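Local atomic coordinates of bifunctional protein FolD (Thermus thermophilus, PDB entry 6V6Y), a protein that probably catalyses the NADP-dependent oxidation of 5,10-methylenetetrahydrofolate to 5,10-methenyltetrahydrofolate and the hydrolysis of that product to 10-formyltetrahydrofolate. Residues Leu122-Gly125 / Arg126-Gly130; Gly141-Arg144 / Leu145-Tyr149; Thr189-Leu192 / Pro193-Thr196; Pro209-Arg213 / Lys214-Arg218. All coordinates share one frame; numbering follows the deposited sequence.

Contact 1 (Leu122-Gly125 / Arg126-Gly130)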
loop_
_atom_site.group_PDB
_atom_site.type_symbol
_atom_site.label_atom_id
_atom_site.label_comp_id
_atom_site.label_asym_id
_atom_site.label_seq_id
_atom_site.Cartn_x
_atom_site.Cartn_y
_atom_site.Cartn_z
ATOM N N LEU A 122 1.462 -3.361 10.667
ATOM C CA LEU A 122 2.809 -3.871 10.404
ATOM C C LEU A 122 2.804 -4.878 9.258
ATOM O O LEU A 122 3.744 -4.917 8.451
ATOM C CB LEU A 122 3.415 -4.499 11.671
ATOM C CG LEU A 122 4.678 -5.377 11.475
ATOM C CD1 LEU A 122 5.821 -4.618 10.799
ATOM C CD2 LEU A 122 5.189 -6.012 12.786
ATOM N N ASN A 123 1.760 -5.703 9.161
ATOM C CA ASN A 123 1.681 -6.598 8.013
ATOM C C ASN A 123 1.325 -5.840 6.743
ATOM O O ASN A 123 1.855 -6.143 5.666
ATOM C CB ASN A 123 0.681 -7.710 8.292
ATOM C CG ASN A 123 1.232 -8.722 9.279
ATOM O OD1 ASN A 123 2.391 -9.143 9.164
ATOM N ND2 ASN A 123 0.418 -9.107 10.261
ATOM N N VAL A 124 0.428 -4.857 6.841
ATOM C CA VAL A 124 0.145 -4.021 5.678
ATOM C C VAL A 124 1.416 -3.323 5.220
ATOM O O VAL A 124 1.729 -3.282 4.020
ATOM C CB VAL A 124 -0.968 -3.008 6.000
ATOM C CG1 VAL A 124 -1.315 -2.170 4.742
ATOM C CG2 VAL A 124 -2.183 -3.732 6.554
ATOM N N GLY A 125 2.192 -2.803 6.176
ATOM C CA GLY A 125 3.383 -2.052 5.821
ATOM C C GLY A 125 4.470 -2.932 5.242
ATOM O O GLY A 125 5.186 -2.526 4.319
ATOM N N ARG A 126 4.599 -4.159 5.756
ATOM C CA ARG A 126 5.542 -5.095 5.153
ATOM C C ARG A 126 5.137 -5.438 3.723
ATOM O O ARG A 126 5.997 -5.602 2.849
ATOM C CB ARG A 126 5.652 -6.353 6.011
ATOM C CG ARG A 126 6.550 -6.177 7.247
ATOM C CD ARG A 126 8.030 -6.107 6.860
ATOM N NE ARG A 126 8.892 -5.916 8.027
ATOM C CZ ARG A 126 9.316 -6.906 8.818
ATOM N NH1 ARG A 126 8.961 -8.161 8.559
ATOM N NH2 ARG A 126 10.098 -6.644 9.866
ATOM N N LEU A 127 3.833 -5.556 3.465
ATOM C CA LEU A 127 3.365 -5.930 2.132
ATOM C C LEU A 127 3.757 -4.877 1.108
ATOM O O LEU A 127 4.327 -5.191 0.055
ATOM C CB LEU A 127 1.845 -6.101 2.141
ATOM C CG LEU A 127 1.133 -6.761 0.964
ATOM C CD1 LEU A 127 -0.251 -7.163 1.447
ATOM C CD2 LEU A 127 1.013 -5.859 -0.264
ATOM N N TRP A 128 3.427 -3.620 1.395
ATOM C CA TRP A 128 3.705 -2.536 0.469
ATOM C C TRP A 128 5.178 -2.151 0.428
ATOM O O TRP A 128 5.617 -1.587 -0.574
ATOM C CB TRP A 128 2.833 -1.329 0.815
ATOM C CG TRP A 128 1.437 -1.492 0.206
ATOM C CD1 TRP A 128 0.303 -1.880 0.852
ATOM C CD2 TRP A 128 1.071 -1.311 -1.173
ATOM N NE1 TRP A 128 -0.756 -1.921 -0.028
ATOM C CE2 TRP A 128 -0.313 -1.589 -1.279
ATOM C CE3 TRP A 128 1.774 -0.924 -2.324
ATOM C CZ2 TRP A 128 -1.009 -1.495 -2.491
ATOM C CZ3 TRP A 128 1.085 -0.830 -3.533
ATOM C CH2 TRP A 128 -0.295 -1.115 -3.605
ATOM N N SER A 129 5.964 -2.486 1.455
ATOM C CA SER A 129 7.397 -2.191 1.444
ATOM C C SER A 129 8.251 -3.290 0.822
ATOM O O SER A 129 9.460 -3.087 0.657
ATOM C CB SER A 129 7.889 -1.926 2.868
ATOM O OG SER A 129 7.268 -0.746 3.340
ATOM N N GLY A 130 7.668 -4.440 0.480
ATOM C CA GLY A 130 8.412 -5.515 -0.149
ATOM C C GLY A 130 9.004 -6.549 0.786
ATOM O O GLY A 130 9.727 -7.436 0.318
#

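Contact 2 (Gly141-Arg144 / Leu145-Tyr149)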
loop_
_atom_site.group_PDB
_atom_site.type_symbol
_atom_site.label_atom_id
_atom_site.label_comp_id
_atom_site.label_asym_id
_atom_site.label_seq_id
_atom_site.Cartn_x
_atom_site.Cartn_y
_atom_site.Cartn_z
ATOM N N GLY A 141 -5.327 -15.417 -2.283
ATOM C CA GLY A 141 -6.031 -16.465 -2.994
ATOM C C GLY A 141 -6.239 -16.117 -4.452
ATOM O O GLY A 141 -6.194 -16.989 -5.324
ATOM N N VAL A 142 -6.456 -14.833 -4.740
ATOM C CA VAL A 142 -6.625 -14.404 -6.124
ATOM C C VAL A 142 -5.319 -14.557 -6.891
ATOM O O VAL A 142 -5.288 -15.123 -7.987
ATOM C CB VAL A 142 -7.156 -12.965 -6.154
ATOM C CG1 VAL A 142 -7.001 -12.362 -7.523
ATOM C CG2 VAL A 142 -8.621 -12.972 -5.659
ATOM N N VAL A 143 -4.210 -14.089 -6.316
ATOM C CA VAL A 143 -2.915 -14.249 -6.977
ATOM C C VAL A 143 -2.613 -15.732 -7.200
ATOM O O VAL A 143 -2.297 -16.162 -8.317
ATOM C CB VAL A 143 -1.802 -13.554 -6.163
ATOM C CG1 VAL A 143 -0.447 -13.842 -6.778
ATOM C CG2 VAL A 143 -2.024 -12.036 -6.113
ATOM N N ARG A 144 -2.734 -16.543 -6.141
ATOM C CA ARG A 144 -2.431 -17.967 -6.267
ATOM C C ARG A 144 -3.323 -18.636 -7.301
ATOM O O ARG A 144 -2.847 -19.440 -8.115
ATOM C CB ARG A 144 -2.570 -18.660 -4.913
ATOM C CG ARG A 144 -2.536 -20.182 -4.997
ATOM C CD ARG A 144 -1.166 -20.739 -4.666
ATOM N NE ARG A 144 -1.084 -22.164 -4.973
ATOM C CZ ARG A 144 -0.343 -23.037 -4.298
ATOM N NH1 ARG A 144 0.383 -22.630 -3.256
ATOM N NH2 ARG A 144 -0.337 -24.323 -4.659
ATOM N N LEU A 145 -4.614 -18.298 -7.305
ATOM C CA LEU A 145 -5.518 -18.875 -8.294
ATOM C C LEU A 145 -5.047 -18.572 -9.713
ATOM O O LEU A 145 -5.007 -19.473 -10.565
ATOM C CB LEU A 145 -6.943 -18.373 -8.071
ATOM C CG LEU A 145 -8.020 -18.942 -9.007
ATOM C CD1 LEU A 145 -9.324 -19.084 -8.262
ATOM C CD2 LEU A 145 -8.220 -18.043 -10.241
ATOM N N LEU A 146 -4.687 -17.306 -9.992
ATOM C CA LEU A 146 -4.244 -16.955 -11.342
ATOM C C LEU A 146 -2.973 -17.706 -11.719
ATOM O O LEU A 146 -2.842 -18.200 -12.847
ATOM C CB LEU A 146 -4.023 -15.448 -11.466
ATOM C CG LEU A 146 -5.272 -14.570 -11.349
ATOM C CD1 LEU A 146 -4.910 -13.114 -10.933
ATOM C CD2 LEU A 146 -6.060 -14.571 -12.643
ATOM N N LYS A 147 -2.018 -17.792 -10.794
ATOM C CA LYS A 147 -0.796 -18.524 -11.094
ATOM C C LYS A 147 -1.065 -20.016 -11.230
ATOM O O LYS A 147 -0.404 -20.691 -12.025
ATOM C CB LYS A 147 0.257 -18.267 -10.019
ATOM C CG LYS A 147 0.868 -16.851 -10.078
ATOM C CD LYS A 147 1.732 -16.574 -8.869
ATOM C CE LYS A 147 3.198 -16.379 -9.243
ATOM N NZ LYS A 147 3.955 -15.922 -8.027
ATOM N N HIS A 148 -2.022 -20.548 -10.467
ATOM C CA HIS A 148 -2.356 -21.960 -10.611
ATOM C C HIS A 148 -2.796 -22.256 -12.032
ATOM O O HIS A 148 -2.347 -23.229 -12.637
ATOM C CB HIS A 148 -3.442 -22.364 -9.613
ATOM C CG HIS A 148 -3.928 -23.769 -9.792
ATOM N ND1 HIS A 148 -3.371 -24.841 -9.125
ATOM C CD2 HIS A 148 -4.910 -24.280 -10.577
ATOM C CE1 HIS A 148 -3.989 -25.950 -9.491
ATOM N NE2 HIS A 148 -4.929 -25.638 -10.371
ATOM N N TYR A 149 -3.626 -21.393 -12.608
ATOM C CA TYR A 149 -4.154 -21.631 -13.941
ATOM C C TYR A 149 -3.247 -21.107 -15.054
ATOM O O TYR A 149 -3.717 -20.937 -16.187
ATOM C CB TYR A 149 -5.560 -21.040 -14.058
ATOM C CG TYR A 149 -6.581 -21.927 -13.389
ATOM C CD1 TYR A 149 -6.912 -23.177 -13.935
ATOM C CD2 TYR A 149 -7.183 -21.552 -12.188
ATOM C CE1 TYR A 149 -7.840 -24.024 -13.313
ATOM C CE2 TYR A 149 -8.119 -22.389 -11.559
ATOM C CZ TYR A 149 -8.442 -23.628 -12.135
ATOM O OH TYR A 149 -9.358 -24.465 -11.521
#

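Contact 3 (Thr189-Leu192 / Pro193-Thr196)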
loop_
_atom_site.group_PDB
_atom_site.type_symbol
_atom_site.label_atom_id
_atom_site.label_comp_id
_atom_site.label_asym_id
_atom_site.label_seq_id
_atom_site.Cartn_x
_atom_site.Cartn_y
_atom_site.Cartn_z
ATOM N N THR A 189 -14.428 6.308 -9.858
ATOM C CA THR A 189 -13.898 6.255 -11.213
ATOM C C THR A 189 -14.970 6.716 -12.192
ATOM O O THR A 189 -16.139 6.346 -12.067
ATOM C CB THR A 189 -13.452 4.830 -11.547
ATOM O OG1 THR A 189 -12.503 4.388 -10.560
ATOM C CG2 THR A 189 -12.841 4.762 -12.938
ATOM N N GLN A 190 -14.585 7.546 -13.160
ATOM C CA GLN A 190 -15.538 7.952 -14.184
ATOM C C GLN A 190 -15.361 7.084 -15.422
ATOM O O GLN A 190 -14.244 6.666 -15.753
ATOM C CB GLN A 190 -15.408 9.441 -14.534
ATOM C CG GLN A 190 -14.052 10.023 -14.353
ATOM C CD GLN A 190 -14.079 11.538 -14.157
ATOM O OE1 GLN A 190 -14.984 12.079 -13.499
ATOM N NE2 GLN A 190 -13.073 12.234 -14.730
ATOM N N ASP A 191 -16.478 6.793 -16.085
ATOM C CA ASP A 191 -16.504 5.866 -17.215
ATOM C C ASP A 191 -15.824 4.546 -16.841
ATOM O O ASP A 191 -14.885 4.088 -17.497
ATOM C CB ASP A 191 -15.860 6.493 -18.457
ATOM C CG ASP A 191 -16.445 5.941 -19.775
ATOM O OD1 ASP A 191 -17.291 5.007 -19.728
ATOM O OD2 ASP A 191 -16.060 6.445 -20.861
ATOM N N LEU A 192 -16.273 3.965 -15.733
ATOM C CA LEU A 192 -15.745 2.676 -15.291
ATOM C C LEU A 192 -15.672 1.637 -16.406
ATOM O O LEU A 192 -14.625 0.972 -16.527
ATOM C CB LEU A 192 -16.603 2.160 -14.130
ATOM C CG LEU A 192 -15.944 1.406 -12.970
ATOM C CD1 LEU A 192 -16.902 0.379 -12.446
ATOM C CD2 LEU A 192 -14.581 0.792 -13.330
ATOM N N PRO A 193 -16.709 1.449 -17.249
ATOM C CA PRO A 193 -16.604 0.422 -18.308
ATOM C C PRO A 193 -15.421 0.611 -19.226
ATOM O O PRO A 193 -14.805 -0.376 -19.657
ATOM C CB PRO A 193 -17.932 0.569 -19.062
ATOM C CG PRO A 193 -18.879 0.994 -18.012
ATOM C CD PRO A 193 -18.081 1.991 -17.183
ATOM N N GLU A 194 -15.080 1.857 -19.539
ATOM C CA GLU A 194 -13.920 2.099 -20.384
ATOM C C GLU A 194 -12.632 1.711 -19.665
ATOM O O GLU A 194 -11.696 1.197 -20.288
ATOM C CB GLU A 194 -13.901 3.569 -20.821
ATOM C CG GLU A 194 -13.112 3.836 -22.076
ATOM C CD GLU A 194 -11.657 4.164 -21.786
ATOM O OE1 GLU A 194 -10.767 3.364 -22.165
ATOM O OE2 GLU A 194 -11.398 5.231 -21.185
ATOM N N VAL A 195 -12.562 1.947 -18.353
ATOM C CA VAL A 195 -11.381 1.533 -17.601
ATOM C C VAL A 195 -11.271 0.018 -17.600
ATOM O O VAL A 195 -10.203 -0.542 -17.881
ATOM C CB VAL A 195 -11.416 2.093 -16.169
ATOM C CG1 VAL A 195 -10.261 1.526 -15.357
ATOM C CG2 VAL A 195 -11.360 3.613 -16.201
ATOM N N THR A 196 -12.380 -0.676 -17.317
ATOM C CA THR A 196 -12.285 -2.133 -17.234
ATOM C C THR A 196 -11.990 -2.763 -18.592
ATOM O O THR A 196 -11.286 -3.778 -18.650
ATOM C CB THR A 196 -13.544 -2.727 -16.606
ATOM O OG1 THR A 196 -14.700 -2.437 -17.402
ATOM C CG2 THR A 196 -13.724 -2.176 -15.198
#

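Contact 4 (Pro209-Arg213 / Lys214-Arg218)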
loop_
_atom_site.group_PDB
_atom_site.type_symbol
_atom_site.label_atom_id
_atom_site.label_comp_id
_atom_site.label_asym_id
_atom_site.label_seq_id
_atom_site.Cartn_x
_atom_site.Cartn_y
_atom_site.Cartn_z
ATOM N N PRO A 209 -24.485 -7.211 -7.324
ATOM C CA PRO A 209 -24.703 -8.445 -8.100
ATOM C C PRO A 209 -24.768 -8.182 -9.598
ATOM O O PRO A 209 -25.519 -7.326 -10.062
ATOM C CB PRO A 209 -26.040 -8.976 -7.568
ATOM C CG PRO A 209 -26.353 -8.190 -6.342
ATOM C CD PRO A 209 -25.611 -6.896 -6.429
ATOM N N HIS A 210 -23.958 -8.930 -10.351
ATOM C CA HIS A 210 -23.959 -8.900 -11.818
ATOM C C HIS A 210 -23.812 -7.484 -12.379
ATOM O O HIS A 210 -24.294 -7.180 -13.478
ATOM C CB HIS A 210 -25.214 -9.566 -12.378
ATOM C CG HIS A 210 -25.323 -11.016 -12.035
ATOM N ND1 HIS A 210 -26.324 -11.825 -12.529
ATOM C CD2 HIS A 210 -24.560 -11.804 -11.241
ATOM C CE1 HIS A 210 -26.172 -13.050 -12.057
ATOM N NE2 HIS A 210 -25.105 -13.065 -11.277
ATOM N N LEU A 211 -23.115 -6.620 -11.636
ATOM C CA LEU A 211 -22.863 -5.254 -12.094
ATOM C C LEU A 211 -22.088 -5.233 -13.411
ATOM O O LEU A 211 -22.456 -4.518 -14.351
ATOM C CB LEU A 211 -22.127 -4.500 -10.986
ATOM C CG LEU A 211 -21.830 -3.000 -10.961
ATOM C CD1 LEU A 211 -20.516 -2.719 -11.594
ATOM C CD2 LEU A 211 -22.908 -2.250 -11.668
ATOM N N VAL A 212 -21.037 -6.039 -13.522
ATOM C CA VAL A 212 -20.156 -5.973 -14.690
ATOM C C VAL A 212 -20.766 -6.746 -15.863
ATOM O O VAL A 212 -20.958 -7.966 -15.788
ATOM C CB VAL A 212 -18.756 -6.501 -14.346
ATOM C CG1 VAL A 212 -17.861 -6.576 -15.602
ATOM C CG2 VAL A 212 -18.129 -5.631 -13.262
ATOM N N ARG A 213 -21.037 -6.038 -16.961
ATOM C CA ARG A 213 -21.642 -6.596 -18.165
ATOM C C ARG A 213 -20.566 -6.880 -19.211
ATOM O O ARG A 213 -19.401 -6.515 -19.053
ATOM C CB ARG A 213 -22.701 -5.638 -18.733
ATOM C CG ARG A 213 -23.656 -5.040 -17.684
ATOM C CD ARG A 213 -24.530 -6.103 -17.031
ATOM N NE ARG A 213 -25.170 -6.963 -18.032
ATOM C CZ ARG A 213 -26.485 -7.126 -18.162
ATOM N NH1 ARG A 213 -27.315 -6.494 -17.348
ATOM N NH2 ARG A 213 -26.973 -7.927 -19.109
ATOM N N LYS A 214 -20.966 -7.537 -20.302
ATOM C CA LYS A 214 -19.961 -8.021 -21.244
ATOM C C LYS A 214 -19.307 -6.883 -22.013
ATOM O O LYS A 214 -18.165 -7.022 -22.479
ATOM C CB LYS A 214 -20.575 -9.034 -22.211
ATOM C CG LYS A 214 -21.871 -8.611 -22.882
ATOM C CD LYS A 214 -22.179 -9.523 -24.069
ATOM C CE LYS A 214 -23.683 -9.636 -24.339
ATOM N NZ LYS A 214 -24.241 -8.438 -25.045
ATOM N N GLU A 215 -20.019 -5.768 -22.188
ATOM C CA GLU A 215 -19.432 -4.621 -22.870
ATOM C C GLU A 215 -18.295 -4.010 -22.067
ATOM O O GLU A 215 -17.440 -3.325 -22.645
ATOM C CB GLU A 215 -20.500 -3.562 -23.140
ATOM C CG GLU A 215 -21.488 -3.949 -24.214
ATOM C CD GLU A 215 -22.604 -4.835 -23.678
ATOM O OE1 GLU A 215 -22.823 -4.843 -22.431
ATOM O OE2 GLU A 215 -23.252 -5.524 -24.511
ATOM N N TRP A 216 -18.275 -4.243 -20.747
ATOM C CA TRP A 216 -17.191 -3.778 -19.897
ATOM C C TRP A 216 -15.919 -4.595 -20.050
ATOM O O TRP A 216 -14.882 -4.192 -19.510
ATOM C CB TRP A 216 -17.578 -3.826 -18.424
ATOM C CG TRP A 216 -18.843 -3.142 -18.012
ATOM C CD1 TRP A 216 -19.988 -2.975 -18.747
ATOM C CD2 TRP A 216 -19.107 -2.578 -16.721
ATOM N NE1 TRP A 216 -20.940 -2.329 -17.993
ATOM C CE2 TRP A 216 -20.424 -2.072 -16.748
ATOM C CE3 TRP A 216 -18.342 -2.429 -15.550
ATOM C CZ2 TRP A 216 -20.997 -1.428 -15.650
ATOM C CZ3 TRP A 216 -18.910 -1.790 -14.462
ATOM C CH2 TRP A 216 -20.230 -1.298 -14.520
ATOM N N VAL A 217 -15.967 -5.738 -20.727
ATOM C CA VAL A 217 -14.892 -6.716 -20.650
ATOM C C VAL A 217 -14.183 -6.806 -21.991
ATOM O O VAL A 217 -14.823 -6.903 -23.045
ATOM C CB VAL A 217 -15.415 -8.090 -20.191
ATOM C CG1 VAL A 217 -14.262 -9.064 -20.008
ATOM C CG2 VAL A 217 -16.175 -7.936 -18.889
ATOM N N ARG A 218 -12.856 -6.790 -21.936
ATOM C CA ARG A 218 -12.021 -7.023 -23.103
ATOM C C ARG A 218 -12.141 -8.461 -23.591
ATOM O O ARG A 218 -12.130 -9.411 -22.798
ATOM C CB ARG A 218 -10.567 -6.723 -22.749
ATOM C CG ARG A 218 -9.590 -6.808 -23.891
ATOM C CD ARG A 218 -8.283 -6.141 -23.491
ATOM N NE ARG A 218 -7.210 -6.476 -24.419
ATOM C CZ ARG A 218 -5.964 -6.036 -24.309
ATOM N NH1 ARG A 218 -5.641 -5.237 -23.304
ATOM N NH2 ARG A 218 -5.040 -6.398 -25.195
#

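Contact 1 (Leu122-Gly125 / Arg126-Gly130)
Ser-129 grips the carbonyl of Gly-125 twice, one turn back along the same helix. Its OG donates to Gly-125 O at 2.9 Å and its backbone N to the same oxygen at 3.0 Å, and the two donors arrive from opposite faces of the carbonyl plane. With OG beside its own backbone N (chi1 -65°), the hydroxyl folds back over the turn. Gly-125 O would probably keep the backbone donor alone if an alanine stood here, and the last turn would be held less firmly. Right after it the helix stops in a Schellman motif, where Gly-130 takes a positive phi of 92° that a side chain would jam. Upstream, Trp-128 N bonds to Val-124 O at 3.1 Å, nearly straight (169°), while Val-124 CG1 lies 4.2 Å from CD1 of the Trp-128 indole. Leu-122 and Arg-126 run side by side, CD1 of the leucine 3.9 Å from CG of the arginine. The arginine's charged end leads off to Glu-108 of the second subunit in a salt bridge, and Asn-123 ND2 is hydrogen-bonded to Asp-115. Helix 121-129 thus lies at the dimer interface, where Trp-128 stacks on Trp-128 of the second subunit, while Leu-127 and Trp-128 also pack against helix 168-177 of their own chain.

Contact 2 (Gly141-Arg144 / Leu145-Tyr149)
Val-142 and Leu-146, one turn apart, touch through CG1 and CD1, brought there by their first torsions: CG1 of the valine stands opposite its backbone N (chi1 165°), whereas CG of the leucine swings back beside its own N (chi1 -66°). The two side chains then lie side by side and point the same way, Val-142 CG1 touching Leu-146 CD1 at 4.1 Å. One residue on, the pattern recurs with a longer partner. Lys-147 lays its aliphatic CD 4.1 Å from Val-143 CG1, then bends at chi3 (115°) to carry its ammonium group away to a salt bridge with Glu-178. Underneath run the i to i+4 backbone bonds of a regular alpha helix. Lys-147 N reaches Val-143 O at 3.0 Å and His-148 N reaches Arg-144 O at 2.7 Å. At the end of the helix Tyr-149 leaves helical geometry, although its N still bonds to Leu-145 O at 3.1 Å; CD2 of the His-148 ring sits over the centre of the Tyr-149 ring, 3.7 Å above its plane. Arg-144 spends its charge on Glu-18 and rests on helix 8-24, so that flank is held by ion pairing as well as by packing. Val-142 and Leu-146 face strand 222-225 instead, and Val-143 packs with Val-142 on Leu-171 of helix 168-177. This is an amphipathic helix packed on the parallel sheet of the Rossmann-type NAD(P)-binding domain, its apolar flank turned to the strand and its charged residues reaching neighbouring elements.

Contact 3 (Thr189-Leu192 / Pro193-Thr196)
Leu-192 packs tightly against the helix it begins. Its CD2 comes within 3.6 Å of Thr-196 CG2, one turn on, the two side chains crossing at a slant, while Leu-192 O accepts Thr-196 N at 2.9 Å in a nearly straight bond (164°). Ahead of this turn, Thr-189 CG2 meets Val-195 CG2 at 3.8 Å. The threonine's methyl points that way because OG1 occupies the position beside the backbone N (chi1 -56°), from which it bonds to Thr-181 of the second subunit.

The other side is looser and more exposed. Asp-191 stands at the N-cap, yet its carboxylate makes no capping bond; OD2 merely lies against Glu-194 CB at 3.6 Å. Asp-191 O does the work instead, accepting Val-195 N at 3.3 Å in the carbonyl plane, together with a weak bond from Glu-194 N. The carboxylates of Asp-191 and Glu-194 are turned 77° apart, with Asp-191 OD2 and Glu-194 OE2 4.8 Å from each other.

Chemically, the first turn relies on backbone bonds and apolar contacts. The two acids may repel each other mildly, whereas Leu-192, which touches the bound NADP, contributes an apolar surface to the cofactor pocket.

Contact 4 (Pro209-Arg213 / Lys214-Arg218)
Arg-213 O accepts Trp-216 N at 3.0 Å, closing the short 3-10 turn of 214-216. The bond is bent (141°), with the donor above the carbonyl plane. The turn folds the indole back over the chain that leads into it: Trp-216 CG sits beside its backbone N (chi1 -53°), and one ring face meets Leu-211 O, Val-212 CA and Arg-213 N. Of these, Val-212 CA makes a CH-pi contact, 4.2 Å from the centroid of the six-membered ring and 15° off its normal. Leu-211 crosses the tryptophan at about a right angle, its CD1 3.3 Å from Trp-216 CH2, while Val-212 CG2 touches CE3 of the same ring at 3.9 Å. Replacing the indole by the methyl of an alanine is likely to strip Leu-211 and Val-212 of their shared partner and open a gap beside Leu-192 and Pro-193. Next to the ring, Val-212 CG1 meets Val-217 CG2 at 3.9 Å. Lys-214 NZ pairs with Glu-215 OE2 at 3.1 Å, and Arg-213 forms a salt bridge with Glu-242. One broad aromatic ring laid on backbone thus organises the loop, ion pairs engage Arg-213, Lys-214 and Glu-215, and the Leu-211 side chain comes about 5 Å from the bound NADP.

In the fold
All four contacts belong to the NAD(P)-binding domain and follow in series along the chain. Contacts 1 and 2 occupy successive helices, 121-129 and 137-148, their centres 20 Å apart without touching; helix 168-177 packs against both. Contact 3 follows strand 181-185, and contact 4 lies between strands 201-204 and 222-225, all of the same six-stranded parallel sheet. These last two are 11 Å apart between centres and do touch: they share an apolar seam, and Thr-196 OG1 probably bonds to Trp-216 O. Contacts 1 and 3, 29 Å apart between centres, both reach the second subunit; contact 3 also holds Leu-192 of the cofactor pocket, so there the interface and the pocket lie close together.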